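Local structure of cleavage and polyadenylation specificity factor 100 KD subunit (Methanosarcina mazei, 2XR1) at residues V266-P270 with P271-L275; K594-Q597 with P598-R602; N20-A23 with G24-I27; K167-G170 with R171-R175. The protein probably terminates transcription by cleaving nascent RNA at the polymerase exit channel as a dimeric, two-zinc nuclease of the metallo-beta-lactamase superfamily with N-terminal KH domains. One frame throughout, in Å; residues are numbered along the deposited sequence.

All four contacts are local, each formed where the chain turns or where a helix starts or stops. Contact 1, at the start of helix 270-290, comes nearest to the zinc site: the side chain of Thr272 is about 5 Å from that of His245 and about 10 Å from a bound zinc ion. Contact 4, the end of helix 159-173, touches contact 1, with Tyr267 OH 3.5 Å from Ile173 CD1. Contact 2 leads into strand 602-606, after which comes the zinc ligand His607, and its nearest atoms are about 17 Å from contact 1. Contact 3 lies in the first KH domain, its centre 39 Å from that of the chain.

Contact 1: V266-P270 with P271-L275; sequences VYCTP and PTRDL
Thr272 packs back against Thr269 and Cys268, and its short side chain can be followed atom by atom. Thr272 CB lies 3.3 Å from Thr269 OG1. At chi1 -64° the hydroxyl stands beside its own backbone N, which brings Thr272 OG1 within 2.6 Å of Thr269 OG1. A water joins the same pair by a second route, accepting from Thr269 N and bonding to Thr272 OG1 at 2.8 Å. The methyl branch goes the other way: Thr272 CG2 rests on Cys268 CB at 3.5 Å, with Cys268 SG a little farther off. Here Thr269 is the N-cap of helix 270-290, which follows strand 266-268, a strand of one sheet of the metallo-beta-lactamase fold. The capping bond, Thr272 N to Thr269 OG1, is weak at 3.4 Å, while Arg273 N donates to Thr269 O at 3.1 Å. Thr269 OG1 is also hydrogen-bonded to Gly335 O, so several groups share this buried hydroxyl. Pro270 and Pro271 open the helix side by side, pointing the same way; in a first turn their lack of an N-H costs no helical bond. One residue beyond Arg273, Asp274 turns its carboxylate to His461 and forms a weak salt bridge with Arg273 NE.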
ATOM      1  N   VAL B 266       5.343   9.254  20.017  1.00 30.67           N
ATOM      2  CA  VAL B 266       6.177   8.094  19.863  1.00 28.29           C
ATOM      3  C   VAL B 266       5.980   7.301  21.145  1.00 27.81           C
ATOM      4  O   VAL B 266       6.217   7.839  22.236  1.00 28.99           O
ATOM      5  CB  VAL B 266       7.651   8.498  19.737  1.00 28.68           C
ATOM      6  CG1 VAL B 266       8.499   7.259  19.634  1.00 27.43           C
ATOM      7  CG2 VAL B 266       7.855   9.416  18.580  1.00 28.00           C
ATOM      8  N   TYR B 267       5.522   6.053  21.045  1.00 26.73           N
ATOM      9  CA  TYR B 267       5.236   5.234  22.250  1.00 25.92           C
ATOM     10  C   TYR B 267       6.306   4.174  22.357  1.00 25.35           C
ATOM     11  O   TYR B 267       6.586   3.502  21.372  1.00 24.07           O
ATOM     12  CB  TYR B 267       3.904   4.511  22.176  1.00 25.26           C
ATOM     13  CG  TYR B 267       2.723   5.400  22.200  1.00 24.89           C
ATOM     14  CD1 TYR B 267       2.293   5.956  23.379  1.00 27.09           C
ATOM     15  CD2 TYR B 267       2.024   5.672  21.039  1.00 25.08           C
ATOM     16  CE1 TYR B 267       1.198   6.794  23.416  1.00 28.25           C
ATOM     17  CE2 TYR B 267       0.926   6.514  21.047  1.00 27.06           C
ATOM     18  CZ  TYR B 267       0.532   7.085  22.234  1.00 27.69           C
ATOM     19  OH  TYR B 267      -0.518   7.940  22.247  1.00 28.53           O
ATOM     20  N   CYS B 268       6.891   4.047  23.562  1.00 26.04           N
ATOM     21  CA  CYS B 268       7.896   3.027  23.853  1.00 25.91           C
ATOM     22  C   CYS B 268       8.004   2.830  25.341  1.00 26.56           C
ATOM     23  O   CYS B 268       7.337   3.493  26.072  1.00 27.50           O
ATOM     24  CB  CYS B 268       9.251   3.441  23.334  1.00 26.09           C
ATOM     25  SG  CYS B 268       9.830   4.883  24.194  1.00 29.03           S
ATOM     26  N   THR B 269       8.824   1.875  25.780  1.00 27.08           N
ATOM     27  CA  THR B 269       8.992   1.619  27.236  1.00 28.23           C
ATOM     28  C   THR B 269       9.862   2.699  27.814  1.00 28.30           C
ATOM     29  O   THR B 269      10.526   3.383  27.080  1.00 29.33           O
ATOM     30  CB  THR B 269       9.621   0.241  27.534  1.00 27.88           C
ATOM     31  OG1 THR B 269      10.870   0.138  26.835  1.00 28.05           O
ATOM     32  CG2 THR B 269       8.657  -0.883  27.111  1.00 26.00           C
ATOM     33  N   PRO B 270       9.835   2.890  29.119  1.00 28.93           N
ATOM     34  CA  PRO B 270      10.725   3.944  29.696  1.00 29.64           C
ATOM     35  C   PRO B 270      12.218   3.763  29.420  1.00 29.89           C
ATOM     36  O   PRO B 270      12.906   4.732  29.126  1.00 31.93           O
ATOM     37  CB  PRO B 270      10.436   3.877  31.197  1.00 30.17           C
ATOM     38  CG  PRO B 270       9.054   3.304  31.287  1.00 30.54           C
ATOM     39  CD  PRO B 270       8.803   2.440  30.072  1.00 29.32           C
ATOM     40  N   PRO B 271      12.745   2.545  29.541  1.00 29.34           N
ATOM     41  CA  PRO B 271      14.155   2.392  29.240  1.00 30.11           C
ATOM     42  C   PRO B 271      14.465   2.611  27.756  1.00 29.69           C
ATOM     43  O   PRO B 271      15.519   3.156  27.418  1.00 31.42           O
ATOM     44  CB  PRO B 271      14.447   0.944  29.643  1.00 30.00           C
ATOM     45  CG  PRO B 271      13.329   0.576  30.525  1.00 29.80           C
ATOM     46  CD  PRO B 271      12.162   1.296  30.047  1.00 28.74           C
ATOM     47  N   THR B 272      13.580   2.186  26.878  1.00 27.75           N
ATOM     48  CA  THR B 272      13.753   2.479  25.486  1.00 28.25           C
ATOM     49  C   THR B 272      13.928   3.969  25.289  1.00 30.81           C
ATOM     50  O   THR B 272      14.756   4.419  24.522  1.00 32.54           O
ATOM     51  CB  THR B 272      12.529   1.994  24.665  1.00 26.38           C
ATOM     52  OG1 THR B 272      12.458   0.580  24.766  1.00 25.93           O
ATOM     53  CG2 THR B 272      12.626   2.367  23.222  1.00 22.55           C
ATOM     54  N   ARG B 273      13.111   4.744  25.967  1.00 32.57           N
ATOM     55  CA  ARG B 273      13.136   6.164  25.777  1.00 34.47           C
ATOM     56  C   ARG B 273      14.545   6.674  26.030  1.00 35.58           C
ATOM     57  O   ARG B 273      15.124   7.377  25.211  1.00 36.38           O
ATOM     58  CB  ARG B 273      12.184   6.788  26.766  1.00 35.52           C
ATOM     59  CG  ARG B 273      11.674   8.117  26.328  1.00 38.24           C
ATOM     60  CD  ARG B 273      12.276   9.221  27.073  1.00 40.94           C
ATOM     61  NE  ARG B 273      12.078   9.176  28.513  1.00 44.64           N
ATOM     62  CZ  ARG B 273      11.215   9.942  29.195  1.00 49.93           C
ATOM     63  NH1 ARG B 273      10.363  10.784  28.576  1.00 51.65           N
ATOM     64  NH2 ARG B 273      11.181   9.866  30.526  1.00 50.92           N
ATOM     65  N   ASP B 274      15.098   6.280  27.167  1.00 35.54           N
ATOM     66  CA  ASP B 274      16.419   6.771  27.569  1.00 36.98           C
ATOM     67  C   ASP B 274      17.536   6.321  26.618  1.00 36.04           C
ATOM     68  O   ASP B 274      18.425   7.131  26.268  1.00 36.72           O
ATOM     69  CB  ASP B 274      16.711   6.315  28.988  1.00 38.20           C
ATOM     70  CG  ASP B 274      15.769   6.956  30.025  1.00 41.40           C
ATOM     71  OD1 ASP B 274      15.061   7.950  29.692  1.00 43.77           O
ATOM     72  OD2 ASP B 274      15.758   6.476  31.195  1.00 44.93           O
ATOM     73  N   LEU B 275      17.472   5.048  26.176  1.00 33.44           N
ATOM     74  CA  LEU B 275      18.477   4.486  25.291  1.00 32.36           C
ATOM     75  C   LEU B 275      18.390   5.145  23.935  1.00 32.75           C
ATOM     76  O   LEU B 275      19.406   5.513  23.378  1.00 34.49           O
ATOM     77  CB  LEU B 275      18.331   2.979  25.180  1.00 30.52           C
ATOM     78  CG  LEU B 275      18.636   2.224  26.477  1.00 29.24           C
ATOM     79  CD1 LEU B 275      18.081   0.776  26.514  1.00 20.96           C
ATOM     80  CD2 LEU B 275      20.115   2.323  26.735  1.00 27.40           C
TER
HETATM   81  O   HOH W   1       9.915   0.106  23.651  1.00 19.89           O

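Contact 2: K594-Q597 with P598-R602; sequences KRMQ and PRPER
The connection between helix 586-594 and strand 602-606 folds back on itself between Met596 and Arg599, where Met596 meets Pro598 and Pro600, and Arg599 reaches back to Lys594. The peptide between Gln597 and Pro598 is cis, bringing their CA atoms to 2.9 Å. With phi and psi near -127° and 124° at Gln597, and an extended backbone at Pro598, the bend matches a type VIb turn, a form that relies on the cis proline and not on a hydrogen bond between its ends. Met596 lines the inner side of this bend. Its CG is anti to the backbone N (chi1 -163°), a setting that lays the chain along the following residues: Met596 CG comes within 3.5 Å of Pro598 O, and Met596 SD within 4.1 Å of Pro600 CD. The Met596 and Pro600 side chains cross at about a right angle, and both also touch Val377 of strand 376-380, the parallel neighbour of strand 602-606 in a sheet of the metallo-beta-lactamase fold. On the exposed side, Arg599 sends its guanidinium back to the final turn of the helix. Arg599 NH1 donates to Lys594 O at 3.4 Å, a weak bond in which the carbonyl oxygen lies at the guanidinium edge, in its plane. A carbonyl at the C-terminal end of a helix probably attracts a positive group, although Lys594 NZ, a like charge, is 6.9 Å from Arg599 NH2. Backbone bonds from Gln597 to Asn369 and Phe371 tie the bend to a neighbouring loop.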
ATOM      1  N   LYS B 594       5.011 -21.944  18.302  1.00 33.87           N
ATOM      2  CA  LYS B 594       4.396 -23.254  18.671  1.00 36.28           C
ATOM      3  C   LYS B 594       3.643 -23.229  20.013  1.00 36.53           C
ATOM      4  O   LYS B 594       2.577 -23.815  20.159  1.00 38.14           O
ATOM      5  CB  LYS B 594       5.485 -24.344  18.749  1.00 36.95           C
ATOM      6  CG  LYS B 594       4.952 -25.721  19.108  1.00 40.36           C
ATOM      7  CD  LYS B 594       5.915 -26.885  18.850  1.00 43.20           C
ATOM      8  CE  LYS B 594       5.116 -28.200  18.932  1.00 49.11           C
ATOM      9  NZ  LYS B 594       5.751 -29.463  18.354  1.00 53.84           N
ATOM     10  N   ARG B 595       4.253 -22.589  20.996  1.00 35.24           N
ATOM     11  CA  ARG B 595       3.715 -22.519  22.351  1.00 35.80           C
ATOM     12  C   ARG B 595       2.854 -21.242  22.604  1.00 34.55           C
ATOM     13  O   ARG B 595       2.303 -21.074  23.701  1.00 34.69           O
ATOM     14  CB  ARG B 595       4.855 -22.556  23.358  1.00 35.14           C
ATOM     15  CG  ARG B 595       5.110 -23.867  23.878  1.00 38.31           C
ATOM     16  CD  ARG B 595       6.303 -24.533  23.322  1.00 39.58           C
ATOM     17  NE  ARG B 595       7.523 -24.139  23.995  1.00 39.16           N
ATOM     18  CZ  ARG B 595       8.608 -24.913  24.108  1.00 41.51           C
ATOM     19  NH1 ARG B 595       8.614 -26.152  23.658  1.00 42.51           N
ATOM     20  NH2 ARG B 595       9.713 -24.436  24.679  1.00 42.08           N
ATOM     21  N   MET B 596       2.726 -20.374  21.601  1.00 32.72           N
ATOM     22  CA  MET B 596       1.868 -19.197  21.735  1.00 32.43           C
ATOM     23  C   MET B 596       0.415 -19.598  22.113  1.00 34.02           C
ATOM     24  O   MET B 596      -0.130 -20.587  21.592  1.00 34.47           O
ATOM     25  CB  MET B 596       1.855 -18.383  20.449  1.00 31.05           C
ATOM     26  CG  MET B 596       1.345 -17.009  20.671  1.00 30.37           C
ATOM     27  SD  MET B 596       1.620 -15.910  19.295  1.00 28.63           S
ATOM     28  CE  MET B 596       3.381 -15.594  19.477  1.00 27.32           C
ATOM     29  N   GLN B 597      -0.155 -18.840  23.057  1.00 33.81           N
ATOM     30  CA  GLN B 597      -1.538 -18.988  23.527  1.00 34.95           C
ATOM     31  C   GLN B 597      -2.230 -17.631  23.422  1.00 34.17           C
ATOM     32  O   GLN B 597      -1.707 -16.617  23.909  1.00 32.92           O
ATOM     33  CB  GLN B 597      -1.599 -19.409  24.986  1.00 35.68           C
ATOM     34  CG  GLN B 597      -1.198 -20.811  25.284  1.00 38.85           C
ATOM     35  CD  GLN B 597      -1.074 -21.101  26.799  1.00 42.15           C
ATOM     36  OE1 GLN B 597      -0.006 -21.416  27.295  1.00 40.92           O
ATOM     37  NE2 GLN B 597      -2.180 -20.993  27.518  1.00 47.62           N
ATOM     38  N   PRO B 598      -3.356 -17.575  22.713  1.00 35.16           N
ATOM     39  CA  PRO B 598      -3.868 -18.618  21.829  1.00 36.85           C
ATOM     40  C   PRO B 598      -2.933 -18.867  20.645  1.00 36.59           C
ATOM     41  O   PRO B 598      -1.922 -18.176  20.488  1.00 35.59           O
ATOM     42  CB  PRO B 598      -5.173 -18.028  21.311  1.00 37.21           C
ATOM     43  CG  PRO B 598      -5.470 -16.863  22.184  1.00 36.32           C
ATOM     44  CD  PRO B 598      -4.241 -16.398  22.773  1.00 34.48           C
ATOM     45  N   ARG B 599      -3.262 -19.855  19.824  1.00 38.08           N
ATOM     46  CA  ARG B 599      -2.541 -20.094  18.572  1.00 37.93           C
ATOM     47  C   ARG B 599      -3.005 -19.091  17.532  1.00 36.56           C
ATOM     48  O   ARG B 599      -4.201 -18.888  17.362  1.00 38.10           O
ATOM     49  CB  ARG B 599      -2.853 -21.493  18.094  1.00 40.32           C
ATOM     50  CG  ARG B 599      -2.073 -22.029  16.905  1.00 42.73           C
ATOM     51  CD  ARG B 599      -2.620 -23.468  16.660  1.00 49.00           C
ATOM     52  NE  ARG B 599      -1.627 -24.502  16.313  1.00 51.94           N
ATOM     53  CZ  ARG B 599      -0.497 -24.765  16.971  1.00 50.12           C
ATOM     54  NH1 ARG B 599      -0.106 -24.053  18.013  1.00 47.61           N
ATOM     55  NH2 ARG B 599       0.256 -25.765  16.551  1.00 51.67           N
ATOM     56  N   PRO B 600      -2.075 -18.429  16.851  1.00 34.45           N
ATOM     57  CA  PRO B 600      -2.476 -17.469  15.832  1.00 33.81           C
ATOM     58  C   PRO B 600      -2.891 -18.160  14.540  1.00 34.88           C
ATOM     59  O   PRO B 600      -2.509 -19.296  14.299  1.00 35.69           O
ATOM     60  CB  PRO B 600      -1.194 -16.676  15.600  1.00 32.03           C
ATOM     61  CG  PRO B 600      -0.138 -17.632  15.888  1.00 31.44           C
ATOM     62  CD  PRO B 600      -0.618 -18.475  17.001  1.00 33.05           C
ATOM     63  N   GLU B 601      -3.641 -17.452  13.721  1.00 34.85           N
ATOM     64  CA  GLU B 601      -4.143 -17.980  12.478  1.00 36.71           C
ATOM     65  C   GLU B 601      -3.187 -17.647  11.331  1.00 35.08           C
ATOM     66  O   GLU B 601      -3.155 -18.377  10.345  1.00 36.38           O
ATOM     67  CB  GLU B 601      -5.539 -17.397  12.166  1.00 38.15           C
ATOM     68  CG  GLU B 601      -6.570 -17.556  13.282  1.00 42.47           C
ATOM     69  CD  GLU B 601      -7.947 -16.878  12.979  1.00 49.48           C
ATOM     70  OE1 GLU B 601      -8.037 -15.968  12.077  1.00 51.84           O
ATOM     71  OE2 GLU B 601      -8.939 -17.266  13.666  1.00 50.83           O
ATOM     72  N   ARG B 602      -2.448 -16.546  11.424  1.00 32.52           N
ATOM     73  CA  ARG B 602      -1.374 -16.294  10.463  1.00 32.08           C
ATOM     74  C   ARG B 602      -0.077 -15.859  11.138  1.00 29.44           C
ATOM     75  O   ARG B 602      -0.104 -15.239  12.169  1.00 28.29           O
ATOM     76  CB  ARG B 602      -1.732 -15.241   9.422  1.00 32.29           C
ATOM     77  CG  ARG B 602      -3.145 -15.095   9.058  1.00 36.89           C
ATOM     78  CD  ARG B 602      -3.594 -15.879   7.843  1.00 43.76           C
ATOM     79  NE  ARG B 602      -3.422 -15.141   6.585  1.00 49.46           N
ATOM     80  CZ  ARG B 602      -3.994 -13.960   6.268  1.00 51.37           C
ATOM     81  NH1 ARG B 602      -4.812 -13.305   7.132  1.00 51.00           N
ATOM     82  NH2 ARG B 602      -3.719 -13.414   5.058  1.00 50.66           N
TER

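Contact 3: N20-A23 with G24-I27; sequences NLPA and GVTI
The flat groups that meet between Leu21, Pro22 and Val25 are peptide carbonyls. Off one face of the Val25 carbonyl, beyond its oxygen, lies the methyl Leu21 CD1, 3.5 Å from Val25 O. The Pro22 carbonyl is met differently: Val25 N donates to Pro22 O at 3.3 Å, the donor tilted 31° from the carbonyl plane. The bond from Val25 N to Pro22 O closes a type II beta turn from Pro22 to Val25, and Val25 CB adds a further touch, 3.6 Å from Pro22 O. Gly24 takes the third position, with a positive phi of 90°; lacking a CB, it presents nothing to collide with Ala23 O. Apolar branches gather beside the turn. Leu21 and Val25 cross at about a right angle and touch at Leu21 CD2 and Val25 CG1, 4.0 Å apart, because CG1 of the valine is anti to its own nitrogen (chi1 179°) while its other methyl points to the Pro22 ring. Pro22 CG meets Val25 CG2 at 4.2 Å, and Leu21 CD1 is equally far from Ile27 CG2. The turn lies in the loop from helix 7-18 to strand 30-33 in the first KH domain, and its apolar side chains continue into that domain: Leu21 onto Ile53 and Leu57 of helix 52-61, Val25 onto Phe47. Between the two halves, one backbone hydrogen bond and a few apolar contacts at van der Waals distance do the joining, which implies a joint that involves no charged side chain, while the turn residues Ala23 and Gly24 stay at the surface.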
ATOM      1  N   ASN B  20     -19.506  10.417  41.375  1.00 70.52           N
ATOM      2  CA  ASN B  20     -18.960   9.155  41.879  1.00 70.28           C
ATOM      3  C   ASN B  20     -18.024   9.358  43.050  1.00 65.35           C
ATOM      4  O   ASN B  20     -17.758   8.409  43.778  1.00 67.94           O
ATOM      5  CB  ASN B  20     -18.252   8.346  40.774  1.00 69.86           C
ATOM      6  CG  ASN B  20     -19.085   7.140  40.286  1.00 77.49           C
ATOM      7  OD1 ASN B  20     -20.177   6.881  40.786  1.00 80.49           O
ATOM      8  ND2 ASN B  20     -18.559   6.410  39.298  1.00 78.35           N
ATOM      9  N   LEU B  21     -17.546  10.589  43.242  1.00 59.96           N
ATOM     10  CA  LEU B  21     -16.540  10.896  44.263  1.00 55.42           C
ATOM     11  C   LEU B  21     -17.136  10.862  45.669  1.00 57.05           C
ATOM     12  O   LEU B  21     -18.260  11.282  45.877  1.00 59.73           O
ATOM     13  CB  LEU B  21     -15.886  12.268  44.004  1.00 51.01           C
ATOM     14  CG  LEU B  21     -14.895  12.423  42.834  1.00 47.40           C
ATOM     15  CD1 LEU B  21     -14.465  13.864  42.663  1.00 44.98           C
ATOM     16  CD2 LEU B  21     -13.655  11.565  42.982  1.00 44.53           C
ATOM     17  N   PRO B  22     -16.386  10.337  46.644  1.00 56.33           N
ATOM     18  CA  PRO B  22     -16.842  10.440  48.029  1.00 57.70           C
ATOM     19  C   PRO B  22     -16.867  11.885  48.517  1.00 54.25           C
ATOM     20  O   PRO B  22     -16.222  12.734  47.936  1.00 50.49           O
ATOM     21  CB  PRO B  22     -15.815   9.620  48.811  1.00 58.84           C
ATOM     22  CG  PRO B  22     -14.691   9.409  47.919  1.00 57.42           C
ATOM     23  CD  PRO B  22     -15.143   9.563  46.513  1.00 55.75           C
ATOM     24  N   ALA B  23     -17.652  12.144  49.554  1.00 56.46           N
ATOM     25  CA  ALA B  23     -17.714  13.439  50.200  1.00 54.95           C
ATOM     26  C   ALA B  23     -16.321  13.895  50.518  1.00 51.81           C
ATOM     27  O   ALA B  23     -15.483  13.108  50.916  1.00 51.43           O
ATOM     28  CB  ALA B  23     -18.524  13.352  51.479  1.00 58.58           C
ATOM     29  N   GLY B  24     -16.082  15.183  50.349  1.00 50.83           N
ATOM     30  CA  GLY B  24     -14.818  15.787  50.727  1.00 49.80           C
ATOM     31  C   GLY B  24     -13.788  15.791  49.626  1.00 47.91           C
ATOM     32  O   GLY B  24     -12.766  16.448  49.739  1.00 48.59           O
ATOM     33  N   VAL B  25     -14.021  15.048  48.563  1.00 46.63           N
ATOM     34  CA  VAL B  25     -13.040  14.952  47.523  1.00 45.33           C
ATOM     35  C   VAL B  25     -13.502  15.723  46.300  1.00 44.71           C
ATOM     36  O   VAL B  25     -14.595  15.483  45.777  1.00 45.90           O
ATOM     37  CB  VAL B  25     -12.766  13.478  47.202  1.00 45.82           C
ATOM     38  CG1 VAL B  25     -11.757  13.327  46.092  1.00 43.41           C
ATOM     39  CG2 VAL B  25     -12.288  12.779  48.483  1.00 48.45           C
ATOM     40  N   THR B  26     -12.660  16.644  45.841  1.00 44.26           N
ATOM     41  CA  THR B  26     -13.000  17.453  44.678  1.00 44.66           C
ATOM     42  C   THR B  26     -11.971  17.371  43.585  1.00 43.10           C
ATOM     43  O   THR B  26     -10.811  17.071  43.832  1.00 43.16           O
ATOM     44  CB  THR B  26     -13.148  18.916  45.052  1.00 47.68           C
ATOM     45  OG1 THR B  26     -11.920  19.392  45.621  1.00 48.53           O
ATOM     46  CG2 THR B  26     -14.332  19.095  46.020  1.00 49.04           C
ATOM     47  N   ILE B  27     -12.417  17.626  42.365  1.00 43.41           N
ATOM     48  CA  ILE B  27     -11.517  17.826  41.231  1.00 42.59           C
ATOM     49  C   ILE B  27     -11.799  19.195  40.646  1.00 45.63           C
ATOM     50  O   ILE B  27     -12.887  19.736  40.835  1.00 47.94           O
ATOM     51  CB  ILE B  27     -11.680  16.758  40.116  1.00 40.90           C
ATOM     52  CG1 ILE B  27     -13.135  16.712  39.611  1.00 42.64           C
ATOM     53  CG2 ILE B  27     -11.180  15.433  40.599  1.00 38.42           C
ATOM     54  CD1 ILE B  27     -13.369  15.815  38.436  1.00 41.88           C
TER

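Contact 4: K167-G170 with R171-R175; sequences KTVG and RKIHR
Backbone hydrogen bonds of the i to i+4 kind join Lys167, Thr168 and Val169 to Arg171, Lys172 and Ile173, the straightest being Arg171 N to Lys167 O at 3.1 Å and 171°. At Gly170 O the pattern doubles. His174 N reaches it at 3.2 Å in the carbonyl plane, and His174 ND1 at 2.9 Å from above that plane, the oxygen lying close to the imidazole plane. With chi1 at -60° the ring turns back toward the helix, and two donors from one residue grip the same oxygen. Apolar packing adds Val169 CG1 against Ile173 CD1 at 4.0 Å, both side chains touching Tyr267 of strand 266-268. Ile173 CG2 also lies 3.7 Å above one face of the His174 ring, offset toward the rim, and that ring stacks with Phe32. Among charged groups, Lys167 and Arg171 run side by side: Lys167 CD meets the guanidinium edge at Arg171 NH2, 3.6 Å away. Beyond the helix, Arg175 NH1 bonds to Lys172 O at 2.7 Å, and Arg175 forms a salt bridge with Asp239. Side-chain donors on last-turn carbonyls, His174 ND1 on Gly170 O and Arg175 NH1 on Lys172 O, are a form of C-terminal capping, here at the end of helix 159-173.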
ATOM      1  N   LYS B 167      -2.110  17.457  25.100  1.00 47.73           N
ATOM      2  CA  LYS B 167      -3.503  17.800  24.874  1.00 49.43           C
ATOM      3  C   LYS B 167      -3.912  17.519  23.448  1.00 48.12           C
ATOM      4  O   LYS B 167      -5.045  17.112  23.199  1.00 48.25           O
ATOM      5  CB  LYS B 167      -3.766  19.269  25.131  1.00 52.99           C
ATOM      6  CG  LYS B 167      -3.937  19.655  26.565  1.00 56.09           C
ATOM      7  CD  LYS B 167      -4.450  21.106  26.654  1.00 61.82           C
ATOM      8  CE  LYS B 167      -3.622  21.953  27.610  1.00 64.92           C
ATOM      9  NZ  LYS B 167      -3.813  23.413  27.324  1.00 70.04           N
ATOM     10  N   THR B 168      -3.006  17.768  22.508  1.00 46.84           N
ATOM     11  CA  THR B 168      -3.343  17.657  21.081  1.00 46.31           C
ATOM     12  C   THR B 168      -3.468  16.187  20.706  1.00 42.53           C
ATOM     13  O   THR B 168      -4.420  15.763  20.068  1.00 42.15           O
ATOM     14  CB  THR B 168      -2.311  18.439  20.167  1.00 47.08           C
ATOM     15  OG1 THR B 168      -2.396  19.845  20.461  1.00 50.92           O
ATOM     16  CG2 THR B 168      -2.625  18.259  18.693  1.00 45.71           C
ATOM     17  N   VAL B 169      -2.482  15.427  21.125  1.00 39.98           N
ATOM     18  CA  VAL B 169      -2.461  13.984  20.940  1.00 37.55           C
ATOM     19  C   VAL B 169      -3.675  13.339  21.590  1.00 38.04           C
ATOM     20  O   VAL B 169      -4.297  12.449  21.005  1.00 36.47           O
ATOM     21  CB  VAL B 169      -1.187  13.408  21.544  1.00 35.24           C
ATOM     22  CG1 VAL B 169      -1.289  11.917  21.657  1.00 32.72           C
ATOM     23  CG2 VAL B 169      -0.022  13.841  20.688  1.00 34.63           C
ATOM     24  N   GLY B 170      -3.995  13.808  22.804  1.00 40.27           N
ATOM     25  CA  GLY B 170      -5.115  13.291  23.575  1.00 41.32           C
ATOM     26  C   GLY B 170      -6.433  13.415  22.841  1.00 43.45           C
ATOM     27  O   GLY B 170      -7.105  12.401  22.639  1.00 42.10           O
ATOM     28  N   ARG B 171      -6.770  14.643  22.416  1.00 46.23           N
ATOM     29  CA  ARG B 171      -8.014  14.930  21.684  1.00 49.35           C
ATOM     30  C   ARG B 171      -8.123  14.171  20.347  1.00 48.13           C
ATOM     31  O   ARG B 171      -9.200  13.846  19.874  1.00 49.31           O
ATOM     32  CB  ARG B 171      -8.155  16.434  21.410  1.00 52.49           C
ATOM     33  CG  ARG B 171      -8.292  17.278  22.656  1.00 56.84           C
ATOM     34  CD  ARG B 171      -8.455  18.779  22.344  1.00 62.58           C
ATOM     35  NE  ARG B 171      -7.848  19.578  23.418  1.00 65.69           N
ATOM     36  CZ  ARG B 171      -8.470  20.432  24.220  1.00 69.49           C
ATOM     37  NH1 ARG B 171      -9.770  20.684  24.089  1.00 73.69           N
ATOM     38  NH2 ARG B 171      -7.758  21.078  25.151  1.00 70.26           N
ATOM     39  N   LYS B 172      -7.000  13.882  19.736  1.00 46.29           N
ATOM     40  CA  LYS B 172      -6.988  13.134  18.499  1.00 45.44           C
ATOM     41  C   LYS B 172      -7.316  11.637  18.773  1.00 43.07           C
ATOM     42  O   LYS B 172      -8.079  10.986  18.031  1.00 42.55           O
ATOM     43  CB  LYS B 172      -5.605  13.342  17.850  1.00 44.48           C
ATOM     44  CG  LYS B 172      -5.344  12.498  16.622  1.00 46.68           C
ATOM     45  CD  LYS B 172      -4.589  13.279  15.544  1.00 50.87           C
ATOM     46  CE  LYS B 172      -3.946  12.343  14.541  1.00 50.75           C
ATOM     47  NZ  LYS B 172      -3.006  13.124  13.677  1.00 54.75           N
ATOM     48  N   ILE B 173      -6.744  11.096  19.850  1.00 41.33           N
ATOM     49  CA  ILE B 173      -7.067   9.739  20.281  1.00 39.27           C
ATOM     50  C   ILE B 173      -8.583   9.586  20.499  1.00 42.17           C
ATOM     51  O   ILE B 173      -9.179   8.581  20.120  1.00 41.99           O
ATOM     52  CB  ILE B 173      -6.308   9.358  21.535  1.00 37.03           C
ATOM     53  CG1 ILE B 173      -4.808   9.239  21.227  1.00 34.60           C
ATOM     54  CG2 ILE B 173      -6.823   8.072  22.058  1.00 35.46           C
ATOM     55  CD1 ILE B 173      -3.894   8.965  22.419  1.00 28.30           C
ATOM     56  N   HIS B 174      -9.203  10.597  21.088  1.00 45.50           N
ATOM     57  CA  HIS B 174     -10.608  10.509  21.462  1.00 49.09           C
ATOM     58  C   HIS B 174     -11.533  11.189  20.476  1.00 51.69           C
ATOM     59  O   HIS B 174     -12.639  11.549  20.826  1.00 54.38           O
ATOM     60  CB  HIS B 174     -10.814  11.064  22.883  1.00 50.99           C
ATOM     61  CG  HIS B 174     -10.033  10.314  23.913  1.00 51.28           C
ATOM     62  ND1 HIS B 174      -8.713  10.602  24.202  1.00 53.74           N
ATOM     63  CD2 HIS B 174     -10.346   9.221  24.642  1.00 52.91           C
ATOM     64  CE1 HIS B 174      -8.260   9.752  25.103  1.00 52.49           C
ATOM     65  NE2 HIS B 174      -9.226   8.887  25.369  1.00 53.99           N
ATOM     66  N   ARG B 175     -11.090  11.361  19.240  1.00 51.92           N
ATOM     67  CA  ARG B 175     -11.993  11.725  18.175  1.00 54.86           C
ATOM     68  C   ARG B 175     -12.929  10.539  17.975  1.00 56.40           C
ATOM     69  O   ARG B 175     -12.601   9.398  18.355  1.00 54.49           O
ATOM     70  CB  ARG B 175     -11.225  12.049  16.894  1.00 53.76           C
ATOM     71  CG  ARG B 175     -10.620  10.834  16.193  1.00 51.93           C
ATOM     72  CD  ARG B 175      -9.836  11.235  14.978  1.00 51.64           C
ATOM     73  NE  ARG B 175      -9.266  10.088  14.260  1.00 48.76           N
ATOM     74  CZ  ARG B 175      -8.155   9.451  14.613  1.00 47.68           C
ATOM     75  NH1 ARG B 175      -7.485   9.818  15.704  1.00 50.88           N
ATOM     76  NH2 ARG B 175      -7.712   8.436  13.896  1.00 44.05           N
TER